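Local coordinates for GDSL-like protein (Roseburia intestinalis L1-82, PDB 6HFZ) that removes acetyl groups from complex beta-mannans as a two-domain esterase of the GDSL (SGNH-hydrolase) family from a commensal gut bacterium, at residues I5-G10 with A203-Y208. Sequence-based numbering, arbitrary orientation.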
loop_
_atom_site.group_PDB
_atom_site.type_symbol
_atom_site.label_atom_id
_atom_site.label_comp_id
_atom_site.label_asym_id
_atom_site.label_seq_id
_atom_site.Cartn_x
_atom_site.Cartn_y
_atom_site.Cartn_z
ATOM N N ILE A 5 -5.422 21.483 17.629
ATOM C CA ILE A 5 -4.257 20.880 17.004
ATOM C C ILE A 5 -3.121 21.907 16.795
ATOM O O ILE A 5 -3.346 23.020 16.325
ATOM C CB ILE A 5 -4.693 20.168 15.726
ATOM C CG1 ILE A 5 -5.602 18.994 16.121
ATOM C CG2 ILE A 5 -3.464 19.723 14.932
ATOM C CD1 ILE A 5 -6.377 18.416 15.022
ATOM N N LYS A 6 -1.887 21.470 17.066
ATOM C CA LYS A 6 -0.676 22.215 16.779
ATOM C C LYS A 6 -0.208 21.852 15.376
ATOM O O LYS A 6 0.531 20.919 15.228
ATOM C CB LYS A 6 0.388 21.898 17.830
ATOM C CG LYS A 6 -0.126 22.121 19.248
ATOM C CD LYS A 6 0.924 22.112 20.329
ATOM C CE LYS A 6 0.381 21.597 21.651
ATOM N NZ LYS A 6 -0.925 22.193 22.024
ATOM N N TYR A 7 -0.664 22.606 14.362
ATOM C CA TYR A 7 -0.525 22.199 12.951
ATOM C C TYR A 7 0.946 22.153 12.520
ATOM O O TYR A 7 1.363 21.263 11.766
ATOM C CB TYR A 7 -1.372 23.102 12.059
ATOM C CG TYR A 7 -2.795 22.631 11.997
ATOM C CD1 TYR A 7 -3.148 21.597 11.155
ATOM C CD2 TYR A 7 -3.756 23.078 12.889
ATOM C CE1 TYR A 7 -4.440 21.115 11.094
ATOM C CE2 TYR A 7 -5.058 22.585 12.855
ATOM C CZ TYR A 7 -5.397 21.583 11.968
ATOM O OH TYR A 7 -6.669 21.089 11.904
ATOM N N GLU A 8 1.769 23.070 13.034
ATOM C CA GLU A 8 3.230 23.029 12.684
ATOM C C GLU A 8 3.871 21.669 13.062
ATOM O O GLU A 8 4.813 21.184 12.410
ATOM C CB GLU A 8 3.954 24.194 13.374
ATOM C CG GLU A 8 3.740 25.506 12.658
ATOM C CD GLU A 8 4.481 25.580 11.330
ATOM O OE1 GLU A 8 5.650 25.157 11.288
ATOM O OE2 GLU A 8 3.876 26.031 10.343
ATOM N N ASN A 9 3.393 21.048 14.140
ATOM C CA ASN A 9 3.946 19.772 14.620
ATOM C C ASN A 9 3.594 18.623 13.659
ATOM O O ASN A 9 4.127 17.521 13.816
ATOM C CB ASN A 9 3.516 19.420 16.037
ATOM C CG ASN A 9 4.126 20.342 17.071
ATOM O OD1 ASN A 9 5.110 21.031 16.786
ATOM N ND2 ASN A 9 3.569 20.355 18.270
ATOM N N GLY A 10 2.738 18.910 12.677
ATOM C CA GLY A 10 2.368 17.924 11.633
ATOM C C GLY A 10 3.461 17.761 10.581
ATOM O O GLY A 10 3.448 16.796 9.831
ATOM N N ALA A 203 -7.154 15.423 6.639
ATOM C CA ALA A 203 -7.020 16.276 5.491
ATOM C C ALA A 203 -6.546 17.651 5.949
ATOM O O ALA A 203 -5.825 18.277 5.251
ATOM C CB ALA A 203 -8.325 16.347 4.742
ATOM N N SER A 204 -7.077 18.151 7.072
ATOM C CA SER A 204 -6.718 19.510 7.523
ATOM C C SER A 204 -5.209 19.592 7.801
ATOM O O SER A 204 -4.592 20.617 7.561
ATOM C CB SER A 204 -7.529 19.940 8.738
ATOM O OG SER A 204 -7.099 19.247 9.903
ATOM N N VAL A 205 -4.614 18.493 8.298
ATOM C CA VAL A 205 -3.191 18.502 8.597
ATOM C C VAL A 205 -2.424 18.597 7.266
ATOM O O VAL A 205 -1.445 19.316 7.164
ATOM C CB VAL A 205 -2.768 17.294 9.458
ATOM C CG1 VAL A 205 -1.264 17.207 9.554
ATOM C CG2 VAL A 205 -3.420 17.284 10.851
ATOM N N ILE A 206 -2.891 17.859 6.254
ATOM C CA ILE A 206 -2.218 17.811 4.989
ATOM C C ILE A 206 -2.357 19.175 4.300
ATOM O O ILE A 206 -1.376 19.702 3.767
ATOM C CB ILE A 206 -2.778 16.683 4.115
ATOM C CG1 ILE A 206 -2.486 15.310 4.731
ATOM C CG2 ILE A 206 -2.215 16.808 2.712
ATOM C CD1 ILE A 206 -3.359 14.172 4.191
ATOM N N THR A 207 -3.563 19.732 4.304
ATOM C CA THR A 207 -3.820 21.003 3.558
ATOM C C THR A 207 -3.091 22.185 4.248
ATOM O O THR A 207 -2.692 23.128 3.572
ATOM C CB THR A 207 -5.310 21.214 3.279
ATOM O OG1 THR A 207 -6.014 21.354 4.504
ATOM C CG2 THR A 207 -5.960 20.096 2.492
ATOM N N TYR A 208 -2.935 22.155 5.584
ATOM C CA TYR A 208 -2.116 23.134 6.296
ATOM C C TYR A 208 -0.738 23.258 5.632
ATOM O O TYR A 208 -0.231 24.364 5.323
ATOM C CB TYR A 208 -1.937 22.738 7.762
ATOM C CG TYR A 208 -1.037 23.688 8.493
ATOM C CD1 TYR A 208 -1.583 24.841 9.034
ATOM C CD2 TYR A 208 0.323 23.472 8.647
ATOM C CE1 TYR A 208 -0.794 25.761 9.694
ATOM C CE2 TYR A 208 1.126 24.388 9.316
ATOM C CZ TYR A 208 0.557 25.543 9.819
ATOM O OH TYR A 208 1.262 26.492 10.491
HETATM O O HOH W 1 0.997 20.092 9.028
#
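The 3-10 turn 7-10, which leads into edge strand 11-13 of the esterase domain's mixed sheet, packs against helix 196-215 mainly through two tyrosines, Y7 and Y208. Y7 lays its CB almost straight above the centre of the Y208 ring, 3.5 Å from the centroid, a CH-pi contact. The two rings themselves are inclined by 30° and offset so far, with centroids 5.4 Å apart, that CB of Y7 rather than its ring covers the centre of Y208. With CG anti to the backbone N (chi1 177°), the Y208 ring extends from the helix alongside the turn, and its OH donates to the anti lone pair of E8 OE2 at 2.7 Å. The carboxylate meets the ring at its edge with the planes 73° apart, and the same oxygen forms a salt bridge with K212, one helical turn further on; this would probably favour the charged carboxylate.

In this alpha/beta SGNH-hydrolase fold the helix also packs against helix 55-66 and, through I206, strand 136-141, so the contact ties the N-terminal lead-in to a helix of the core. Y7 OH hydrogen-bonds S204 OG at 2.8 Å, and the serine hydroxyl has a second partner in L201 O. V205 packs CG2 against Y7 CE1 at 4.0 Å, while its CG1 lies 4.2 Å from G10 CA. A water donates to both Y7 O and V205 O, bridging the backbones of turn and helix.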